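NAD(P)H dehydrogenase (quinone) (PDB 1XDI) reduces quinones such as menadione with NADH or NADPH, using one bound FAD per subunit of its homotetramer, and may contribute to resistance against reactive oxygen intermediates. Local coordinates at residues 51-55 with 196-201; 181-185 with 201-207; 302-306 with 344-348. All coordinates share one frame; numbering follows the deposited sequence.

Contacts 1 and 2 lie on one side of the chain's centre, their own centres about 11 Å apart, and share helix 192-203 and Tyr201. Along the chain their segments alternate: 51-55, 181-185, 196-201, then 201-207. They touch directly, Phe54 CZ lying 3.8 Å from Leu204 CD1. Contact 3 comes later in sequence, across the chain's centre, about 33 Å from contact 1 between centres. Contacts 1 and 2 thus link helix 48-64, which touches the flavin, to the crossover between strands 185-188 and 208-211 of a parallel sheet, whereas contact 3 lies at subunit boundaries of the tetramer, where the chain heads for the C-terminal antiparallel sheet.

Contact 1 of 3, residues 51-55 with 196-201; sequences SKTFI and EFVDAY. With FAD (flavin-adenine dinucleotide), chain C.
A buried helix-helix contact beside the flavin joins helix 48-64 to helix 192-203, with Lys52 paired to Glu196 at the cofactor. The axes of the two short segments run in roughly the same direction, 26° apart. Lys52 starts away from its partner helix, but bends in its chain bring NZ back to Glu196 OE1, 2.7 Å away, in a salt bridge met on the syn side but well out of the carboxylate plane. The same NZ donates to FAD N5 at 3.1 Å and more weakly to FAD O4. Glu196 OE2 is bonded to Phe357 N, which helps fix the carboxylate. Ser51 sets CB against Phe197 CZ (3.5 Å), while its OG is bonded to Asp47 O. With CG anti to the backbone N (chi1 -172°), Phe54 reaches across to lay CE2 over one face of the Tyr201 ring, off toward its rim, the two planes at 47°. The Ala200 methyl lies at the edge of the Phe54 ring and also meets Ile55 CG1 at 3.6 Å. The Lys-Glu pair thus holds Lys52 NZ at the flavin N5 and O4, as in related flavoprotein disulfide reductases, where it would probably polarise the isoalloxazine.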
# COMPACT_ATOMS: atom_id res chain seq x y z
N SER A 51 -20.51 26.94 19.71
CA SER A 51 -19.23 27.53 20.15
C SER A 51 -18.33 27.91 18.96
O SER A 51 -17.77 29.01 18.94
CB SER A 51 -18.43 26.61 21.09
OG SER A 51 -18.50 25.25 20.68
N LYS A 52 -18.21 27.01 17.96
CA LYS A 52 -17.40 27.29 16.79
C LYS A 52 -17.97 28.47 16.04
O LYS A 52 -17.22 29.25 15.46
CB LYS A 52 -17.29 26.07 15.84
CG LYS A 52 -16.13 25.04 16.14
CD LYS A 52 -16.33 24.27 17.42
CE LYS A 52 -15.26 24.57 18.46
NZ LYS A 52 -15.60 24.00 19.80
N THR A 53 -19.29 28.62 16.04
CA THR A 53 -19.91 29.75 15.36
C THR A 53 -19.52 30.99 16.15
O THR A 53 -18.91 31.93 15.62
CB THR A 53 -21.42 29.62 15.33
OG1 THR A 53 -21.72 28.27 14.97
CG2 THR A 53 -22.08 30.55 14.28
N PHE A 54 -19.84 30.97 17.43
CA PHE A 54 -19.49 32.08 18.33
C PHE A 54 -18.03 32.50 18.14
O PHE A 54 -17.75 33.68 17.98
CB PHE A 54 -19.69 31.66 19.80
CG PHE A 54 -19.53 32.77 20.76
CD1 PHE A 54 -20.51 33.72 20.89
CD2 PHE A 54 -18.36 32.90 21.51
CE1 PHE A 54 -20.33 34.82 21.77
CE2 PHE A 54 -18.17 34.00 22.40
CZ PHE A 54 -19.16 34.96 22.52
N ILE A 55 -17.13 31.52 18.14
CA ILE A 55 -15.70 31.77 18.00
C ILE A 55 -15.32 32.32 16.64
O ILE A 55 -14.38 33.11 16.55
CB ILE A 55 -14.87 30.48 18.29
CG1 ILE A 55 -14.86 30.18 19.79
CG2 ILE A 55 -13.51 30.63 17.81
CD1 ILE A 55 -14.17 28.89 20.18
N GLU A 196 -11.24 27.20 25.01
CA GLU A 196 -11.78 27.83 23.81
C GLU A 196 -12.57 29.12 24.08
O GLU A 196 -12.39 30.14 23.38
CB GLU A 196 -12.63 26.83 23.02
CG GLU A 196 -11.89 25.67 22.33
CD GLU A 196 -12.86 24.64 21.66
OE1 GLU A 196 -14.10 24.77 21.85
OE2 GLU A 196 -12.38 23.69 20.97
N PHE A 197 -13.42 29.11 25.11
CA PHE A 197 -14.24 30.27 25.46
C PHE A 197 -13.41 31.39 26.09
O PHE A 197 -13.67 32.56 25.82
CB PHE A 197 -15.41 29.86 26.39
CG PHE A 197 -16.56 29.21 25.65
CD1 PHE A 197 -17.24 29.88 24.64
CD2 PHE A 197 -16.97 27.94 25.98
CE1 PHE A 197 -18.33 29.28 23.97
CE2 PHE A 197 -18.05 27.33 25.32
CZ PHE A 197 -18.73 28.01 24.31
N VAL A 198 -12.43 31.05 26.92
CA VAL A 198 -11.60 32.06 27.50
C VAL A 198 -11.00 32.81 26.29
O VAL A 198 -11.01 34.05 26.24
CB VAL A 198 -10.48 31.42 28.32
CG1 VAL A 198 -9.28 32.41 28.49
CG2 VAL A 198 -11.02 30.92 29.64
N ASP A 199 -10.49 32.06 25.32
CA ASP A 199 -9.89 32.67 24.16
C ASP A 199 -10.92 33.52 23.43
O ASP A 199 -10.68 34.68 23.11
CB ASP A 199 -9.35 31.58 23.28
CG ASP A 199 -8.55 32.11 22.09
OD1 ASP A 199 -8.86 33.18 21.50
OD2 ASP A 199 -7.60 31.40 21.68
N ALA A 200 -12.08 32.96 23.13
CA ALA A 200 -13.12 33.73 22.42
C ALA A 200 -13.51 35.04 23.16
O ALA A 200 -13.50 36.11 22.56
CB ALA A 200 -14.40 32.84 22.20
N TYR A 201 -13.84 34.96 24.45
CA TYR A 201 -14.19 36.17 25.19
C TYR A 201 -13.03 37.21 25.33
O TYR A 201 -13.27 38.40 25.27
CB TYR A 201 -14.83 35.77 26.55
CG TYR A 201 -16.31 35.32 26.39
CD1 TYR A 201 -17.30 36.25 26.04
CD2 TYR A 201 -16.73 33.97 26.58
CE1 TYR A 201 -18.66 35.86 25.90
CE2 TYR A 201 -18.12 33.57 26.42
CZ TYR A 201 -19.09 34.54 26.09
OH TYR A 201 -20.48 34.28 26.04
PA FAD C . -25.28 14.24 21.09
O1A FAD C . -25.04 14.81 22.48
O2A FAD C . -24.80 15.09 19.91
O5B FAD C . -26.79 14.02 21.01
C5B FAD C . -27.52 12.84 21.38
C4B FAD C . -28.92 13.37 21.20
O4B FAD C . -29.89 12.38 21.45
C3B FAD C . -29.39 14.63 22.10
O3B FAD C . -29.25 15.89 21.45
C2B FAD C . -30.76 14.35 22.49
O2B FAD C . -31.82 15.08 21.86
C1B FAD C . -30.98 12.89 22.20
N9A FAD C . -31.33 12.05 23.28
C8A FAD C . -30.87 11.90 24.57
N7A FAD C . -31.51 10.99 25.26
C5A FAD C . -32.44 10.50 24.39
C6A FAD C . -33.45 9.53 24.47
N6A FAD C . -33.67 8.83 25.56
N1A FAD C . -34.23 9.30 23.35
C2A FAD C . -34.04 9.98 22.21
N3A FAD C . -33.07 10.96 22.04
C4A FAD C . -32.32 11.12 23.26
N1 FAD C . -16.61 17.57 19.16
C2 FAD C . -15.87 17.73 18.02
O2 FAD C . -15.61 16.78 17.27
N3 FAD C . -15.41 18.99 17.71
C4 FAD C . -15.63 20.13 18.44
O4 FAD C . -15.16 21.20 18.05
C4X FAD C . -16.34 19.96 19.55
N5 FAD C . -16.59 21.13 20.32
C5X FAD C . -17.36 20.95 21.50
C6 FAD C . -17.67 22.07 22.31
C7 FAD C . -18.43 21.95 23.51
C7M FAD C . -18.75 23.21 24.35
C8 FAD C . -18.87 20.65 23.89
C8M FAD C . -19.67 20.40 25.16
C9 FAD C . -18.60 19.56 23.12
C9A FAD C . -17.88 19.65 21.93
N10 FAD C . -17.57 18.52 21.05
C10 FAD C . -16.84 18.67 19.90
C1' FAD C . -18.11 17.27 21.43
C2' FAD C . -19.20 16.74 20.55
O2' FAD C . -20.27 17.75 20.47
C3' FAD C . -19.79 15.45 21.06
O3' FAD C . -18.80 14.45 20.97
C4' FAD C . -20.95 14.90 20.26
O4' FAD C . -21.96 15.96 20.43
C5' FAD C . -21.62 13.72 20.75
O5' FAD C . -22.60 13.32 19.80
P FAD C . -23.65 12.19 20.05
O1P FAD C . -24.32 12.05 18.81
O2P FAD C . -23.09 10.96 20.66
O3P FAD C . -24.53 12.87 21.12

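Contact 2 of 3, residues 181-185 with 201-207; sequences LPDHL and YTELGVP
Leu185 N donates to Pro207 O at 2.9 Å. This bond ties the beginning of strand 185-188 to the residue just before strand 208-211. Beside it, the CB atom of Leu185 rests on Val206 CG1. Leu185 CG lies anti to the backbone N (chi1 180°), which carries CD2 to the Tyr201 ring, 3.5 Å from CD2 of the tyrosine. These pieces belong to a beta-alpha-beta crossover of the Rossmann type, in which the chain runs from strand 185-188 through helix 192-203 to the adjacent parallel strand 208-211, consistent with the pyridine nucleotide-binding domain of this family. The helix finishes in a Schellman motif, with Gly205 at positive phi and Val206 N bonded back to Tyr201 O at 2.9 Å. The turn points Val206 at the 181-185 segment: CG2 faces Leu181 CB at 3.9 Å and CG1 lies near Pro182 O. Leu181 crosses Leu204 at about a right angle, CD2 against CD1 (3.6 Å), and both leucines also pack on Leu83 of helix 83-107. Farther along, the Pro207 ring sets CD by Asp183 O, and the His184 imidazole, whose NE2 is bonded to Thr209 OG1, has Pro207 O near its ring plane.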
# COMPACT_ATOMS: atom_id res chain seq x y z
N LEU A 181 -21.85 41.88 26.74
CA LEU A 181 -20.61 41.24 27.17
C LEU A 181 -20.38 41.36 28.68
O LEU A 181 -20.60 42.38 29.28
CB LEU A 181 -19.41 41.85 26.45
CG LEU A 181 -19.35 41.65 24.95
CD1 LEU A 181 -18.01 42.16 24.48
CD2 LEU A 181 -19.49 40.18 24.57
N PRO A 182 -19.94 40.30 29.32
CA PRO A 182 -19.70 40.40 30.75
C PRO A 182 -18.64 41.43 31.08
O PRO A 182 -17.75 41.69 30.29
CB PRO A 182 -19.24 39.00 31.08
CG PRO A 182 -20.11 38.16 30.17
CD PRO A 182 -19.90 38.90 28.88
N ASP A 183 -18.72 42.02 32.26
CA ASP A 183 -17.71 42.98 32.70
C ASP A 183 -16.45 42.28 33.13
O ASP A 183 -15.37 42.71 32.79
CB ASP A 183 -18.24 43.81 33.84
CG ASP A 183 -19.00 45.00 33.35
OD1 ASP A 183 -19.93 44.83 32.52
OD2 ASP A 183 -18.67 46.13 33.77
N HIS A 184 -16.61 41.18 33.88
CA HIS A 184 -15.51 40.35 34.36
C HIS A 184 -15.96 38.91 34.35
O HIS A 184 -16.69 38.50 35.25
CB HIS A 184 -15.15 40.67 35.80
CG HIS A 184 -13.92 39.96 36.28
ND1 HIS A 184 -13.64 39.76 37.61
CD2 HIS A 184 -12.89 39.42 35.59
CE1 HIS A 184 -12.50 39.11 37.73
NE2 HIS A 184 -12.02 38.89 36.52
N LEU A 185 -15.53 38.13 33.36
CA LEU A 185 -15.90 36.73 33.25
C LEU A 185 -14.99 35.76 34.04
O LEU A 185 -13.75 35.73 33.87
CB LEU A 185 -15.93 36.29 31.77
CG LEU A 185 -16.31 34.81 31.55
CD1 LEU A 185 -17.60 34.52 32.24
CD2 LEU A 185 -16.48 34.46 30.07
N TYR A 201 -13.84 34.96 24.45
CA TYR A 201 -14.19 36.17 25.19
C TYR A 201 -13.03 37.21 25.33
O TYR A 201 -13.27 38.40 25.27
CB TYR A 201 -14.83 35.77 26.55
CG TYR A 201 -16.31 35.32 26.39
CD1 TYR A 201 -17.30 36.25 26.04
CD2 TYR A 201 -16.73 33.97 26.58
CE1 TYR A 201 -18.66 35.86 25.90
CE2 TYR A 201 -18.12 33.57 26.42
CZ TYR A 201 -19.09 34.54 26.09
OH TYR A 201 -20.48 34.28 26.04
N THR A 202 -11.79 36.77 25.46
CA THR A 202 -10.63 37.66 25.55
C THR A 202 -10.54 38.45 24.22
O THR A 202 -10.08 39.57 24.17
CB THR A 202 -9.31 36.81 25.73
OG1 THR A 202 -9.29 36.24 27.05
CG2 THR A 202 -8.02 37.63 25.42
N GLU A 203 -10.98 37.84 23.14
CA GLU A 203 -10.92 38.48 21.84
C GLU A 203 -12.04 39.49 21.67
O GLU A 203 -11.88 40.47 20.94
CB GLU A 203 -10.97 37.42 20.74
CG GLU A 203 -9.66 36.70 20.56
CD GLU A 203 -8.56 37.67 20.17
OE1 GLU A 203 -8.74 38.35 19.14
OE2 GLU A 203 -7.55 37.77 20.90
N LEU A 204 -13.17 39.27 22.33
CA LEU A 204 -14.23 40.25 22.27
C LEU A 204 -13.88 41.38 23.22
O LEU A 204 -14.70 42.27 23.46
CB LEU A 204 -15.61 39.65 22.67
CG LEU A 204 -16.30 38.85 21.55
CD1 LEU A 204 -17.66 38.42 21.98
CD2 LEU A 204 -16.36 39.67 20.26
N GLY A 205 -12.67 41.36 23.78
CA GLY A 205 -12.29 42.40 24.71
C GLY A 205 -12.70 42.17 26.17
O GLY A 205 -12.52 43.05 27.01
N VAL A 206 -13.23 41.00 26.51
CA VAL A 206 -13.63 40.73 27.89
C VAL A 206 -12.53 40.24 28.85
O VAL A 206 -11.67 39.44 28.49
CB VAL A 206 -14.76 39.67 27.94
CG1 VAL A 206 -15.13 39.40 29.41
CG2 VAL A 206 -15.97 40.15 27.14
N PRO A 207 -12.52 40.73 30.09
CA PRO A 207 -11.54 40.33 31.10
C PRO A 207 -11.92 38.95 31.59
O PRO A 207 -13.10 38.67 31.82
CB PRO A 207 -11.70 41.40 32.17
CG PRO A 207 -11.98 42.62 31.33
CD PRO A 207 -13.02 42.08 30.37

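Contact 3 of 3, residues 302-306 with 344-348; sequences DRVSR and VSPIR
The contact lies where the chain leaves the FAD-binding region for the C-terminal antiparallel sheet: Arg303 and Val304 pack on Pro346. Loop 302-306 leads toward strand 312-314, an outermost strand of the parallel sheet that includes strand 3-8. Loop 344-348 runs from helix 325-339 toward strand 353-356 of the antiparallel sheet. The backbones come closest at Arg303 and Pro346, whose CA atoms are 5.1 Å apart. Arg303 O faces the second loop and takes a weak bond from Ile347 N at 3.4 Å, with Pro346 CA also nearby, at best a marginal CA-H...O contact. The Arg303 chain crosses the proline obliquely and bends at chi3 (-34°), which folds its guanidinium back beside the ring; CD lies 3.7 Å from Pro346 CB, and NH1 is near CG. Val304 points the same way as the proline and lies alongside it, its CG2 being 3.9 Å from Pro346 CG. That same methyl also meets Val344 CG1 at 3.9 Å, the two valines crossing at about a right angle, so Val304 touches both ends of the tripeptide 344-346. Gly341 of the third subunit packs on Arg303 and Val304, bringing the loops to a subunit boundary of the homotetramer. Within the chain, Ser305 OG bonds to Gln331 O of helix 325-339 and the Ser305 backbone to Ala314 of strand 312-314, while Val304 and Ile347 lie against His338 and Ile334 of the same helix.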
# COMPACT_ATOMS: atom_id res chain seq x y z
N ASP A 302 -17.89 -1.72 22.51
CA ASP A 302 -16.87 -2.42 21.73
C ASP A 302 -15.98 -1.50 20.95
O ASP A 302 -16.05 -0.27 21.05
CB ASP A 302 -17.56 -3.30 20.68
CG ASP A 302 -17.26 -4.68 20.88
OD1 ASP A 302 -16.26 -4.88 21.58
OD2 ASP A 302 -17.98 -5.54 20.35
N ARG A 303 -15.19 -2.15 20.11
CA ARG A 303 -14.26 -1.47 19.23
C ARG A 303 -15.06 -1.54 17.93
O ARG A 303 -14.73 -0.89 16.91
CB ARG A 303 -12.97 -2.29 19.16
CG ARG A 303 -11.66 -1.54 19.35
CD ARG A 303 -10.54 -2.51 18.91
NE ARG A 303 -10.91 -3.91 19.25
CZ ARG A 303 -10.75 -4.97 18.45
NH1 ARG A 303 -10.22 -4.85 17.24
NH2 ARG A 303 -11.11 -6.18 18.88
N VAL A 304 -16.13 -2.34 18.00
CA VAL A 304 -17.03 -2.54 16.89
C VAL A 304 -18.43 -1.98 17.26
O VAL A 304 -19.45 -2.23 16.63
CB VAL A 304 -16.91 -4.04 16.46
CG1 VAL A 304 -18.19 -4.65 15.89
CG2 VAL A 304 -15.84 -4.08 15.40
N SER A 305 -18.41 -1.12 18.28
CA SER A 305 -19.58 -0.41 18.80
C SER A 305 -20.68 -1.22 19.44
O SER A 305 -21.79 -0.71 19.62
CB SER A 305 -20.20 0.47 17.72
OG SER A 305 -19.26 1.44 17.27
N ARG A 306 -20.42 -2.47 19.82
CA ARG A 306 -21.53 -3.15 20.44
C ARG A 306 -21.49 -3.32 21.93
O ARG A 306 -20.44 -3.38 22.55
CB ARG A 306 -21.82 -4.47 19.74
CG ARG A 306 -20.78 -5.37 19.78
CD ARG A 306 -20.91 -6.37 18.70
NE ARG A 306 -19.65 -7.02 18.86
CZ ARG A 306 -19.42 -8.29 18.69
NH1 ARG A 306 -20.42 -9.10 18.31
NH2 ARG A 306 -18.20 -8.74 18.99
N VAL A 344 -15.68 -4.44 7.97
CA VAL A 344 -15.57 -3.68 9.22
C VAL A 344 -14.15 -3.49 9.73
O VAL A 344 -13.43 -4.45 9.84
CB VAL A 344 -16.31 -4.37 10.40
CG1 VAL A 344 -16.24 -3.47 11.60
CG2 VAL A 344 -17.72 -4.66 10.06
N SER A 345 -13.79 -2.26 10.10
CA SER A 345 -12.48 -1.96 10.65
C SER A 345 -12.61 -1.27 12.01
O SER A 345 -12.88 -0.06 12.06
CB SER A 345 -11.71 -0.98 9.76
OG SER A 345 -11.88 -1.22 8.37
N PRO A 346 -12.37 -1.97 13.13
CA PRO A 346 -12.49 -1.28 14.45
C PRO A 346 -11.84 0.13 14.54
O PRO A 346 -10.82 0.38 13.90
CB PRO A 346 -11.84 -2.26 15.42
CG PRO A 346 -11.99 -3.64 14.70
CD PRO A 346 -11.84 -3.35 13.24
N ILE A 347 -12.41 1.05 15.32
CA ILE A 347 -11.82 2.40 15.46
C ILE A 347 -10.50 2.22 16.27
O ILE A 347 -10.46 1.46 17.23
CB ILE A 347 -12.73 3.43 16.27
CG1 ILE A 347 -14.21 3.30 15.94
CG2 ILE A 347 -12.44 4.81 15.86
CD1 ILE A 347 -14.93 2.03 16.61
N ARG A 348 -9.43 2.90 15.86
CA ARG A 348 -8.15 2.86 16.56
C ARG A 348 -8.03 4.25 17.19
O ARG A 348 -8.02 5.24 16.48
CB ARG A 348 -6.97 2.69 15.58
CG ARG A 348 -6.74 1.26 15.02
CD ARG A 348 -6.45 1.26 13.52
NE ARG A 348 -5.09 1.61 13.10
CZ ARG A 348 -4.81 2.29 11.98
NH1 ARG A 348 -5.79 2.70 11.17
NH2 ARG A 348 -3.56 2.53 11.60